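Local coordinates for ADP-ribosylation factor-binding protein GGA2 (Saccharomyces cerevisiae, PDB 3MNM) that may help regulate membrane traffic through the trans-Golgi network, its ear (GAE) domain being the part that meets the accessory proteins Ent3 and Ent5, at residues S45-L50 with Y105-T110. Sequence-based numbering, arbitrary orientation. Where two conformers were deposited one is given.
Sequences SPISNL and YSVNST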
# COMPACT_ATOMS: atom_id res chain seq x y z
N SER A 45 -9.92 13.65 -11.18
CA SER A 45 -10.65 14.19 -10.04
C SER A 45 -9.97 13.77 -8.73
O SER A 45 -9.23 12.79 -8.70
CB SER A 45 -12.10 13.71 -10.06
OG SER A 45 -12.78 14.18 -11.22
N PRO A 46 -10.22 14.51 -7.65
CA PRO A 46 -9.53 14.12 -6.41
C PRO A 46 -10.06 12.84 -5.80
O PRO A 46 -11.23 12.53 -5.90
CB PRO A 46 -9.81 15.28 -5.44
CG PRO A 46 -10.59 16.29 -6.21
CD PRO A 46 -11.10 15.68 -7.46
N ILE A 47 -9.16 12.13 -5.14
CA ILE A 47 -9.53 10.98 -4.32
C ILE A 47 -9.55 11.42 -2.86
O ILE A 47 -8.63 12.07 -2.40
CB ILE A 47 -8.53 9.83 -4.50
CG1 ILE A 47 -8.75 9.16 -5.85
CG2 ILE A 47 -8.68 8.79 -3.36
CD1 ILE A 47 -7.80 7.99 -6.14
N SER A 48 -10.61 11.06 -2.14
CA SER A 48 -10.70 11.45 -0.74
C SER A 48 -11.08 10.26 0.13
O SER A 48 -11.39 9.19 -0.40
CB SER A 48 -11.74 12.57 -0.57
OG SER A 48 -13.01 12.16 -1.04
N ASN A 49 -11.06 10.46 1.44
CA ASN A 49 -11.49 9.44 2.39
C ASN A 49 -10.74 8.12 2.18
O ASN A 49 -11.31 7.07 2.40
CB ASN A 49 -12.99 9.20 2.25
CG ASN A 49 -13.80 10.47 2.49
OD1 ASN A 49 -13.36 11.37 3.19
ND2 ASN A 49 -15.00 10.52 1.91
N LEU A 50 -9.46 8.18 1.79
CA LEU A 50 -8.74 6.93 1.47
C LEU A 50 -8.32 6.20 2.74
O LEU A 50 -7.59 6.73 3.58
CB LEU A 50 -7.54 7.21 0.54
CG LEU A 50 -6.92 5.91 -0.03
CD1 LEU A 50 -6.44 6.17 -1.47
CD2 LEU A 50 -5.79 5.44 0.87
N TYR A 105 -12.10 4.29 -0.82
CA TYR A 105 -11.92 5.72 -1.04
C TYR A 105 -13.10 6.28 -1.81
O TYR A 105 -13.95 5.53 -2.31
CB TYR A 105 -10.60 5.99 -1.79
CG TYR A 105 -10.51 5.32 -3.15
CD1 TYR A 105 -9.99 4.04 -3.28
CD2 TYR A 105 -10.93 5.98 -4.30
CE1 TYR A 105 -9.91 3.42 -4.52
CE2 TYR A 105 -10.84 5.37 -5.55
CZ TYR A 105 -10.33 4.09 -5.65
OH TYR A 105 -10.25 3.47 -6.88
N SER A 106 -13.16 7.61 -1.90
CA SER A 106 -14.20 8.29 -2.66
C SER A 106 -13.59 8.95 -3.89
O SER A 106 -12.51 9.53 -3.81
CB SER A 106 -14.86 9.37 -1.79
OG SER A 106 -15.17 8.89 -0.49
N VAL A 107 -14.29 8.89 -5.02
CA VAL A 107 -13.87 9.60 -6.23
C VAL A 107 -15.10 9.85 -7.10
O VAL A 107 -15.99 9.01 -7.19
CB VAL A 107 -12.77 8.83 -7.02
CG1 VAL A 107 -13.32 7.51 -7.57
CG2 VAL A 107 -12.21 9.68 -8.15
N ASN A 108 -15.18 11.04 -7.71
CA ASN A 108 -16.37 11.39 -8.51
C ASN A 108 -17.70 11.27 -7.75
O ASN A 108 -18.72 10.89 -8.33
CB ASN A 108 -16.43 10.53 -9.78
CG ASN A 108 -15.19 10.64 -10.64
OD1 ASN A 108 -14.76 11.74 -10.98
ND2 ASN A 108 -14.61 9.50 -11.00
N SER A 109 -17.70 11.59 -6.46
CA SER A 109 -18.87 11.40 -5.61
C SER A 109 -19.47 9.99 -5.64
O SER A 109 -20.68 9.81 -5.50
CB SER A 109 -19.95 12.45 -5.90
OG SER A 109 -19.53 13.74 -5.50
N THR A 110 -18.61 8.98 -5.82
CA THR A 110 -19.02 7.59 -5.67
C THR A 110 -18.03 6.92 -4.72
O THR A 110 -16.96 7.48 -4.45
CB THR A 110 -19.03 6.83 -7.01
OG1 THR A 110 -17.69 6.75 -7.52
CG2 THR A 110 -19.92 7.54 -8.02
O HOH W 1 -13.15 12.90 -3.80
O HOH W 2 -13.56 13.29 -7.21
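Strands 47-48 and 100-107 pair antiparallel at one end of the Ig-like beta sandwich of the GAE domain. Ser48 and Ser106 form a hydrogen-bonded pair. Ser48 N donates to Ser106 O at 3.0 Å, and Ser106 N returns a nearly straight bond to Ser48 O at 2.8 Å. Asn49 follows in a left-handed conformation and turns the chain, so that Leu50 comes to lie beside Tyr105. Asn49 ND2 reaches Ser106 OG at 2.9 Å, but Ser106 has two modelled conformers, so this bond and that of the hydroxyl to Gln111 are doubtful. Ile47 and Tyr105 pack on the buried side. The Tyr105 torsion (chi1 60°) directs the ring toward Ile47, whose CG2 meets it obliquely, 3.7 Å from Tyr105 CD2. Leu19 of strand 19-27 touches both side chains, and Glu114 binds the Tyr105 hydroxyl. Beyond Val107 the backbones separate, and one water joins them: it donates to Pro46 O at 2.8 Å and accepts from Asn108 N at 2.8 Å. Asn108 and Ser109, both left-handed, make a two-residue I'/III'-like turn into strand 110-117. A short strand thus pairs antiparallel with a beta hairpin of the Ig-like sandwich.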